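Local coordinates for flavoprotein 390 (Photobacterium phosphoreum, PDB 1FVP) that binds two flavin mononucleotides per subunit, each carrying a covalently attached myristate, and forms a homodimer related to bacterial luciferase, at residues S108-S113 and V124-M129; E144-I149 and S167-N172; L29-I34 and C200-Q205. All coordinates share one frame; numbering follows the deposited sequence.

Interaction 1 (S108-S113 and V124-M129); sequences SFYNAS and VRHQLM
The imidazole of His126 presents its edge to the face of the Tyr110 ring, an offset edge-to-face pair with the two planes at 87° and the centroids 5.0 Å apart. The imidazole leads with its CE1 corner, which lies 3.4 Å from CE1 of Tyr110 and almost as near to CD1 of the same ring, so it meets one side of the phenol and not its middle. At the edge of the tyrosine ring, near its plane, lies CG2 of Val124, 3.6 Å from Tyr110 CE1 and beside the hydroxyl end. Tyr110 reaches both residues because its CG stands anti to the backbone N (chi1 -169°), which carries the ring off helix 100-116 toward the start of strand 126-134. These elements are the second and third members of a beta-alpha-beta unit that opens with strand 92-94, and the contact lies where the chain returns from the helix to the sheet of this luciferase-family fold. Strand 92-94 and the residues just before it take part as well: Leu92 packs on Tyr110, the Tyr110 hydroxyl makes a weak hydrogen bond to the carbonyl of Leu90, and ND1 of His126 makes another with the backbone N of Leu92. Phe94 of the same strand forms a further edge-to-face pair with His126.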
loop_
_atom_site.group_PDB
_atom_site.type_symbol
_atom_site.label_atom_id
_atom_site.label_comp_id
_atom_site.label_asym_id
_atom_site.label_seq_id
_atom_site.Cartn_x
_atom_site.Cartn_y
_atom_site.Cartn_z
ATOM N N SER A 108 -1.516 -13.361 -20.266
ATOM C CA SER A 108 -1.340 -13.651 -21.697
ATOM C C SER A 108 -1.394 -12.364 -22.481
ATOM O O SER A 108 -0.464 -12.140 -23.278
ATOM C CB SER A 108 -2.176 -14.797 -22.202
ATOM O OG SER A 108 -1.362 -15.969 -22.019
ATOM N N PHE A 109 -2.414 -11.567 -22.225
ATOM C CA PHE A 109 -2.436 -10.292 -22.986
ATOM C C PHE A 109 -1.097 -9.619 -22.605
ATOM O O PHE A 109 -0.406 -9.097 -23.495
ATOM C CB PHE A 109 -3.598 -9.415 -22.741
ATOM C CG PHE A 109 -4.853 -9.400 -23.514
ATOM C CD1 PHE A 109 -5.520 -10.572 -23.846
ATOM C CD2 PHE A 109 -5.433 -8.167 -23.850
ATOM C CE1 PHE A 109 -6.723 -10.531 -24.536
ATOM C CE2 PHE A 109 -6.642 -8.104 -24.547
ATOM C CZ PHE A 109 -7.291 -9.303 -24.905
ATOM N N TYR A 110 -0.780 -9.699 -21.322
ATOM C CA TYR A 110 0.458 -9.055 -20.845
ATOM C C TYR A 110 1.721 -9.596 -21.488
ATOM O O TYR A 110 2.850 -9.147 -21.198
ATOM C CB TYR A 110 0.580 -8.981 -19.329
ATOM C CG TYR A 110 1.693 -8.113 -18.784
ATOM C CD1 TYR A 110 2.981 -8.623 -18.599
ATOM C CD2 TYR A 110 1.447 -6.796 -18.408
ATOM C CE1 TYR A 110 4.004 -7.836 -18.110
ATOM C CE2 TYR A 110 2.463 -6.007 -17.882
ATOM C CZ TYR A 110 3.741 -6.525 -17.734
ATOM O OH TYR A 110 4.720 -5.730 -17.205
ATOM N N ASN A 111 1.601 -10.541 -22.398
ATOM C CA ASN A 111 2.884 -11.001 -23.023
ATOM C C ASN A 111 2.795 -10.506 -24.457
ATOM O O ASN A 111 3.807 -10.192 -25.078
ATOM C CB ASN A 111 3.076 -12.460 -22.696
ATOM C CG ASN A 111 3.675 -12.559 -21.296
ATOM O OD1 ASN A 111 3.881 -11.495 -20.694
ATOM N ND2 ASN A 111 3.907 -13.798 -20.894
ATOM N N ALA A 112 1.530 -10.442 -24.828
ATOM C CA ALA A 112 1.074 -10.024 -26.143
ATOM C C ALA A 112 1.163 -8.501 -26.277
ATOM O O ALA A 112 1.560 -8.031 -27.367
ATOM C CB ALA A 112 -0.332 -10.543 -26.399
ATOM N N SER A 113 0.799 -7.818 -25.204
ATOM C CA SER A 113 0.858 -6.347 -25.225
ATOM C C SER A 113 2.337 -5.988 -25.168
ATOM O O SER A 113 2.829 -5.264 -26.051
ATOM C CB SER A 113 0.041 -5.669 -24.164
ATOM O OG SER A 113 -1.326 -5.632 -24.513
ATOM N N VAL A 124 10.193 -8.552 -15.384
ATOM C CA VAL A 124 9.011 -8.065 -14.618
ATOM C C VAL A 124 8.310 -9.313 -14.082
ATOM O O VAL A 124 7.923 -10.169 -14.883
ATOM C CB VAL A 124 8.203 -7.026 -15.387
ATOM C CG1 VAL A 124 9.027 -6.437 -16.535
ATOM C CG2 VAL A 124 6.832 -7.419 -15.866
ATOM N N ARG A 125 8.230 -9.376 -12.768
ATOM C CA ARG A 125 7.646 -10.425 -11.953
ATOM C C ARG A 125 6.286 -10.030 -11.369
ATOM O O ARG A 125 6.178 -9.082 -10.581
ATOM C CB ARG A 125 8.538 -10.733 -10.765
ATOM C CG ARG A 125 10.012 -10.992 -11.001
ATOM C CD ARG A 125 10.512 -11.880 -9.869
ATOM N NE ARG A 125 9.585 -13.003 -9.768
ATOM C CZ ARG A 125 9.775 -14.124 -9.107
ATOM N NH1 ARG A 125 10.889 -14.313 -8.414
ATOM N NH2 ARG A 125 8.859 -15.091 -9.172
ATOM N N HIS A 126 5.290 -10.797 -11.739
ATOM C CA HIS A 126 3.905 -10.553 -11.276
ATOM C C HIS A 126 3.761 -10.892 -9.809
ATOM O O HIS A 126 4.742 -11.417 -9.247
ATOM C CB HIS A 126 2.912 -11.367 -12.145
ATOM C CG HIS A 126 3.188 -11.040 -13.589
ATOM N ND1 HIS A 126 3.305 -9.744 -14.041
ATOM C CD2 HIS A 126 3.389 -11.844 -14.661
ATOM C CE1 HIS A 126 3.554 -9.783 -15.340
ATOM N NE2 HIS A 126 3.608 -11.034 -15.749
ATOM N N GLN A 127 2.629 -10.602 -9.201
ATOM C CA GLN A 127 2.412 -10.923 -7.769
ATOM C C GLN A 127 1.077 -11.694 -7.728
ATOM O O GLN A 127 0.071 -11.181 -8.246
ATOM C CB GLN A 127 2.348 -9.768 -6.806
ATOM C CG GLN A 127 3.633 -9.107 -6.418
ATOM C CD GLN A 127 4.274 -9.643 -5.179
ATOM O OE1 GLN A 127 5.311 -9.151 -4.775
ATOM N NE2 GLN A 127 3.705 -10.644 -4.527
ATOM N N LEU A 128 1.188 -12.853 -7.114
ATOM C CA LEU A 128 0.042 -13.782 -6.995
ATOM C C LEU A 128 -0.581 -13.709 -5.609
ATOM O O LEU A 128 0.173 -13.858 -4.630
ATOM C CB LEU A 128 0.619 -15.130 -7.430
ATOM C CG LEU A 128 -0.295 -16.276 -7.786
ATOM C CD1 LEU A 128 -1.328 -15.883 -8.829
ATOM C CD2 LEU A 128 0.568 -17.444 -8.278
ATOM N N MET A 129 -1.887 -13.465 -5.591
ATOM C CA MET A 129 -2.662 -13.340 -4.369
ATOM C C MET A 129 -3.584 -14.559 -4.122
ATOM O O MET A 129 -4.655 -14.666 -4.756
ATOM C CB MET A 129 -3.547 -12.113 -4.280
ATOM C CG MET A 129 -2.992 -10.830 -4.756
ATOM S SD MET A 129 -4.058 -9.461 -4.146
ATOM C CE MET A 129 -5.646 -9.996 -4.782
#

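Interaction 2 (E144-I149 and S167-N172); sequences ELKLYI and SIIQSN
Helices 138-155 and 166-171 come closest between Leu145 and Ile169, whose CA atoms are 7.2 Å apart, and the approach is made through side chains. Ile169 supplies both of its branches to the opposite helix. Its CG2 meets CD2 of Leu145 at 3.4 Å as the two side chains lie alongside each other, running antiparallel, while its longer arm ends in CD1, which lies against the aliphatic part of Lys146, 3.6 Å from CB of that lysine and equally near its CE. Lys146 runs across Ile169 at about a right angle, and a bend at chi3 (-67°) brings CE back over the isoleucine methyl while NZ goes on to a salt bridge with Asp166, just ahead of the second segment. Hydrophobic stem and charged end thus bind the same short helix. In the fold, this helix precedes strand 174-175 of the mixed sheet, and Thr174 of that strand touches both Leu145 and Ile169, so both helices meet that strand at one residue. Asn172, the first residue to leave helical geometry, follows at the C-terminal end, its CB 4.3 Å from Leu145 CD2. Its ND2 turns back to the carbonyl O of Ile168 (2.9 Å, 162° at the hydrogen), approaching from above the carbonyl plane; the backbone N of Asn172 bonds to the same oxygen. The Asn172 amide also bonds through OD1 to the backbone N of His131 and through ND2 to the carbonyl of Trp96, which fixes its rotation.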
loop_
_atom_site.group_PDB
_atom_site.type_symbol
_atom_site.label_atom_id
_atom_site.label_comp_id
_atom_site.label_asym_id
_atom_site.label_seq_id
_atom_site.Cartn_x
_atom_site.Cartn_y
_atom_site.Cartn_z
ATOM N N GLU A 144 -13.875 -24.297 5.573
ATOM C CA GLU A 144 -13.521 -23.156 6.430
ATOM C C GLU A 144 -13.272 -21.930 5.558
ATOM O O GLU A 144 -13.638 -20.806 5.947
ATOM C CB GLU A 144 -12.309 -23.356 7.327
ATOM C CG GLU A 144 -12.367 -22.819 8.737
ATOM C CD GLU A 144 -11.192 -22.785 9.647
ATOM O OE1 GLU A 144 -10.238 -23.540 9.655
ATOM O OE2 GLU A 144 -11.243 -21.867 10.503
ATOM N N LEU A 145 -12.682 -22.149 4.399
ATOM C CA LEU A 145 -12.375 -21.057 3.453
ATOM C C LEU A 145 -13.651 -20.645 2.726
ATOM O O LEU A 145 -13.734 -19.502 2.247
ATOM C CB LEU A 145 -11.193 -21.453 2.595
ATOM C CG LEU A 145 -10.678 -20.579 1.485
ATOM C CD1 LEU A 145 -9.671 -19.562 1.985
ATOM C CD2 LEU A 145 -9.991 -21.466 0.447
ATOM N N LYS A 146 -14.619 -21.552 2.690
ATOM C CA LYS A 146 -15.915 -21.314 2.040
ATOM C C LYS A 146 -16.821 -20.471 2.937
ATOM O O LYS A 146 -18.025 -20.295 2.673
ATOM C CB LYS A 146 -16.650 -22.570 1.601
ATOM C CG LYS A 146 -17.840 -22.319 0.677
ATOM C CD LYS A 146 -18.564 -23.587 0.270
ATOM C CE LYS A 146 -17.723 -24.481 -0.623
ATOM N NZ LYS A 146 -18.506 -25.606 -1.195
ATOM N N LEU A 147 -16.211 -19.958 3.987
ATOM C CA LEU A 147 -16.907 -19.105 4.947
ATOM C C LEU A 147 -16.293 -17.717 4.897
ATOM O O LEU A 147 -16.996 -16.716 5.129
ATOM C CB LEU A 147 -16.976 -19.795 6.303
ATOM C CG LEU A 147 -18.419 -20.085 6.742
ATOM C CD1 LEU A 147 -18.858 -21.434 6.208
ATOM C CD2 LEU A 147 -18.503 -20.032 8.259
ATOM N N TYR A 148 -15.008 -17.666 4.575
ATOM C CA TYR A 148 -14.306 -16.365 4.472
ATOM C C TYR A 148 -14.814 -15.623 3.230
ATOM O O TYR A 148 -14.937 -14.390 3.217
ATOM C CB TYR A 148 -12.794 -16.564 4.438
ATOM C CG TYR A 148 -12.026 -15.333 4.847
ATOM C CD1 TYR A 148 -11.963 -14.995 6.204
ATOM C CD2 TYR A 148 -11.377 -14.507 3.930
ATOM C CE1 TYR A 148 -11.257 -13.871 6.627
ATOM C CE2 TYR A 148 -10.667 -13.380 4.342
ATOM C CZ TYR A 148 -10.608 -13.058 5.690
ATOM O OH TYR A 148 -9.921 -11.955 6.120
ATOM N N ILE A 149 -15.115 -16.395 2.197
ATOM C CA ILE A 149 -15.630 -15.986 0.908
ATOM C C ILE A 149 -17.150 -15.767 0.901
ATOM O O ILE A 149 -17.620 -14.671 0.586
ATOM C CB ILE A 149 -15.355 -17.027 -0.242
ATOM C CG1 ILE A 149 -13.981 -17.670 -0.133
ATOM C CG2 ILE A 149 -15.627 -16.322 -1.602
ATOM C CD1 ILE A 149 -12.765 -16.786 -0.487
ATOM N N SER A 167 -14.644 -23.389 -7.318
ATOM C CA SER A 167 -13.490 -23.130 -8.200
ATOM C C SER A 167 -12.530 -22.102 -7.604
ATOM O O SER A 167 -11.299 -22.310 -7.644
ATOM C CB SER A 167 -13.968 -22.690 -9.581
ATOM O OG SER A 167 -14.874 -21.604 -9.394
ATOM N N ILE A 168 -13.099 -21.007 -7.081
ATOM C CA ILE A 168 -12.242 -19.980 -6.473
ATOM C C ILE A 168 -11.368 -20.753 -5.476
ATOM O O ILE A 168 -10.143 -20.683 -5.601
ATOM C CB ILE A 168 -12.953 -18.799 -5.771
ATOM C CG1 ILE A 168 -13.901 -18.059 -6.737
ATOM C CG2 ILE A 168 -11.918 -17.819 -5.136
ATOM C CD1 ILE A 168 -14.863 -17.081 -6.017
ATOM N N ILE A 169 -12.062 -21.465 -4.592
ATOM C CA ILE A 169 -11.375 -22.266 -3.571
ATOM C C ILE A 169 -10.390 -23.235 -4.236
ATOM O O ILE A 169 -9.233 -23.333 -3.805
ATOM C CB ILE A 169 -12.333 -23.018 -2.605
ATOM C CG1 ILE A 169 -13.376 -22.087 -1.964
ATOM C CG2 ILE A 169 -11.507 -23.780 -1.514
ATOM C CD1 ILE A 169 -14.552 -22.854 -1.279
ATOM N N GLN A 170 -10.900 -23.904 -5.255
ATOM C CA GLN A 170 -10.102 -24.873 -6.022
ATOM C C GLN A 170 -8.871 -24.166 -6.603
ATOM O O GLN A 170 -7.826 -24.819 -6.796
ATOM C CB GLN A 170 -10.901 -25.564 -7.106
ATOM C CG GLN A 170 -11.932 -26.558 -6.646
ATOM C CD GLN A 170 -11.353 -27.850 -6.109
ATOM O OE1 GLN A 170 -10.437 -28.441 -6.695
ATOM N NE2 GLN A 170 -11.916 -28.271 -4.972
ATOM N N SER A 171 -9.012 -22.880 -6.869
ATOM C CA SER A 171 -7.925 -22.061 -7.419
ATOM C C SER A 171 -6.984 -21.669 -6.267
ATOM O O SER A 171 -5.753 -21.653 -6.438
ATOM C CB SER A 171 -8.404 -20.816 -8.125
ATOM O OG SER A 171 -9.201 -21.030 -9.260
ATOM N N ASN A 172 -7.620 -21.373 -5.141
ATOM C CA ASN A 172 -6.897 -20.974 -3.916
ATOM C C ASN A 172 -6.139 -22.165 -3.334
ATOM O O ASN A 172 -6.282 -23.291 -3.840
ATOM C CB ASN A 172 -7.822 -20.198 -2.992
ATOM C CG ASN A 172 -7.969 -18.755 -3.452
ATOM O OD1 ASN A 172 -7.206 -17.903 -2.981
ATOM N ND2 ASN A 172 -8.900 -18.422 -4.338
#

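Interaction 3 (L29-I34 and C200-Q205); sequences LETLRI and CFESMQ
Thr31 and Glu202 meet obliquely, the carboxylate of Glu202 reaching out from the loop after strand 195-199 to the hydroxyl side of a threonine on helix 23-38. Glu202 OE1 comes to 2.6 Å from Thr31 OG1, with OE2 of the same glutamate farther from that hydroxyl at 3.1 Å. The glutamate chain is bent at chi2 (-38°), and this bend turns the carboxylate toward the helix. On the threonine, OG1 lies beside the backbone N, and CG2, on the other branch, also stands near OE1. The carbonyl O of Asn27, one turn earlier, is also hydrogen-bonded to Thr31 OG1. Phe10 of strand 6-11 packs against both residues, and Tyr148 of helix 138-155 touches Glu202, placing the pair in the interior beside the sheet; the Glu202 side chain is about 6 Å from a bound flavin derivative. Lys210 NZ of helix 207-227 hydrogen-bonds to Thr31 OG1 and forms a long, weak ion pair with Glu202 OE1. This nearby positive charge would probably favour the ionised form of the buried carboxylate and may polarise the Thr31 hydroxyl.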
loop_
_atom_site.group_PDB
_atom_site.type_symbol
_atom_site.label_atom_id
_atom_site.label_comp_id
_atom_site.label_asym_id
_atom_site.label_seq_id
_atom_site.Cartn_x
_atom_site.Cartn_y
_atom_site.Cartn_z
ATOM N N LEU A 29 -4.141 -8.966 13.788
ATOM C CA LEU A 29 -3.038 -8.263 14.500
ATOM C C LEU A 29 -1.959 -9.271 14.896
ATOM O O LEU A 29 -0.762 -8.981 15.096
ATOM C CB LEU A 29 -3.692 -7.489 15.618
ATOM C CG LEU A 29 -3.517 -6.003 15.808
ATOM C CD1 LEU A 29 -4.033 -5.174 14.637
ATOM C CD2 LEU A 29 -4.346 -5.613 17.038
ATOM N N GLU A 30 -2.386 -10.521 14.981
ATOM C CA GLU A 30 -1.550 -11.673 15.333
ATOM C C GLU A 30 -0.777 -12.138 14.099
ATOM O O GLU A 30 0.375 -12.557 14.204
ATOM C CB GLU A 30 -2.375 -12.871 15.792
ATOM C CG GLU A 30 -1.952 -13.549 17.086
ATOM C CD GLU A 30 -0.589 -14.173 17.043
ATOM O OE1 GLU A 30 -0.388 -15.155 16.344
ATOM O OE2 GLU A 30 0.247 -13.601 17.775
ATOM N N THR A 31 -1.480 -12.035 12.980
ATOM C CA THR A 31 -0.971 -12.388 11.664
ATOM C C THR A 31 0.213 -11.453 11.381
ATOM O O THR A 31 1.142 -11.827 10.665
ATOM C CB THR A 31 -2.016 -12.236 10.491
ATOM O OG1 THR A 31 -3.355 -12.596 10.947
ATOM C CG2 THR A 31 -1.637 -13.032 9.232
ATOM N N LEU A 32 0.125 -10.251 11.933
ATOM C CA LEU A 32 1.133 -9.195 11.780
ATOM C C LEU A 32 2.259 -9.381 12.801
ATOM O O LEU A 32 3.413 -9.004 12.519
ATOM C CB LEU A 32 0.486 -7.822 11.944
ATOM C CG LEU A 32 -0.412 -7.253 10.873
ATOM C CD1 LEU A 32 -1.084 -5.971 11.359
ATOM C CD2 LEU A 32 0.394 -6.969 9.618
ATOM N N ARG A 33 1.848 -9.916 13.955
ATOM C CA ARG A 33 2.834 -10.134 15.029
ATOM C C ARG A 33 3.932 -11.075 14.531
ATOM O O ARG A 33 5.129 -10.761 14.650
ATOM C CB ARG A 33 2.229 -10.648 16.331
ATOM C CG ARG A 33 3.255 -10.677 17.470
ATOM C CD ARG A 33 2.759 -11.397 18.679
ATOM N NE ARG A 33 2.395 -12.766 18.376
ATOM C CZ ARG A 33 3.276 -13.706 18.023
ATOM N NH1 ARG A 33 4.585 -13.485 17.970
ATOM N NH2 ARG A 33 2.771 -14.903 17.676
ATOM N N ILE A 34 3.485 -12.194 13.983
ATOM C CA ILE A 34 4.405 -13.226 13.462
ATOM C C ILE A 34 5.380 -12.546 12.508
ATOM O O ILE A 34 6.608 -12.625 12.637
ATOM C CB ILE A 34 3.580 -14.390 12.819
ATOM C CG1 ILE A 34 2.450 -14.728 13.811
ATOM C CG2 ILE A 34 4.459 -15.593 12.436
ATOM C CD1 ILE A 34 1.536 -15.925 13.486
ATOM N N CYS A 200 -2.963 -14.698 1.884
ATOM C CA CYS A 200 -3.820 -14.441 3.044
ATOM C C CYS A 200 -4.005 -15.682 3.901
ATOM O O CYS A 200 -4.642 -16.611 3.363
ATOM C CB CYS A 200 -5.229 -14.034 2.570
ATOM S SG CYS A 200 -6.337 -13.542 3.927
ATOM N N PHE A 201 -3.549 -15.714 5.131
ATOM C CA PHE A 201 -3.756 -16.920 5.967
ATOM C C PHE A 201 -4.881 -16.609 6.958
ATOM O O PHE A 201 -4.822 -17.115 8.090
ATOM C CB PHE A 201 -2.527 -17.310 6.737
ATOM C CG PHE A 201 -1.209 -17.615 6.138
ATOM C CD1 PHE A 201 -0.992 -18.837 5.508
ATOM C CD2 PHE A 201 -0.145 -16.719 6.243
ATOM C CE1 PHE A 201 0.229 -19.159 4.941
ATOM C CE2 PHE A 201 1.100 -17.005 5.695
ATOM C CZ PHE A 201 1.272 -18.237 5.043
ATOM N N GLU A 202 -5.835 -15.799 6.579
ATOM C CA GLU A 202 -6.901 -15.386 7.487
ATOM C C GLU A 202 -8.160 -16.210 7.439
ATOM O O GLU A 202 -9.150 -15.759 8.067
ATOM C CB GLU A 202 -7.373 -13.950 7.259
ATOM C CG GLU A 202 -6.542 -12.718 7.480
ATOM C CD GLU A 202 -5.621 -12.759 8.663
ATOM O OE1 GLU A 202 -4.508 -13.255 8.667
ATOM O OE2 GLU A 202 -6.143 -12.203 9.647
ATOM N N SER A 203 -8.179 -17.306 6.729
ATOM C CA SER A 203 -9.469 -18.068 6.728
ATOM C C SER A 203 -9.370 -18.936 7.971
ATOM O O SER A 203 -10.380 -19.302 8.568
ATOM C CB SER A 203 -9.650 -18.802 5.440
ATOM O OG SER A 203 -8.418 -18.914 4.722
ATOM N N MET A 204 -8.140 -19.196 8.342
ATOM C CA MET A 204 -7.626 -19.994 9.435
ATOM C C MET A 204 -7.892 -19.426 10.827
ATOM O O MET A 204 -7.129 -18.581 11.318
ATOM C CB MET A 204 -6.104 -20.195 9.345
ATOM C CG MET A 204 -5.700 -20.988 8.129
ATOM S SD MET A 204 -4.118 -21.763 8.573
ATOM C CE MET A 204 -2.937 -20.635 7.847
ATOM N N GLN A 205 -8.926 -19.993 11.408
ATOM C CA GLN A 205 -9.398 -19.625 12.735
ATOM C C GLN A 205 -8.461 -20.073 13.847
ATOM O O GLN A 205 -8.195 -19.264 14.752
ATOM C CB GLN A 205 -10.816 -20.125 13.032
ATOM C CG GLN A 205 -11.945 -19.387 12.330
ATOM C CD GLN A 205 -13.293 -20.020 12.615
ATOM O OE1 GLN A 205 -13.608 -20.415 13.744
ATOM N NE2 GLN A 205 -14.124 -20.137 11.577
#

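Overall arrangement
From the N terminus, helix 23-38 supplies the first half of interaction 3, which stays open until the loop at 200-205 returns to it more than 160 residues later. Both other contacts fall within that span. Interaction 1 closes a short connection from helix 100-116 back to strand 126-134; only then does interaction 2 begin, joining helix 138-155 to helix 166-171. These two are therefore in series, and none of the three cross. Strand 126-134 leads directly into helix 138-155. Interactions 2 and 3 touch, through a probable Glu144 to Gln205 hydrogen bond and packing of Leu145 on Ser203, whereas interactions 1 and 3 lie on opposite sides of the chain's centre, their own centres 28 Å apart.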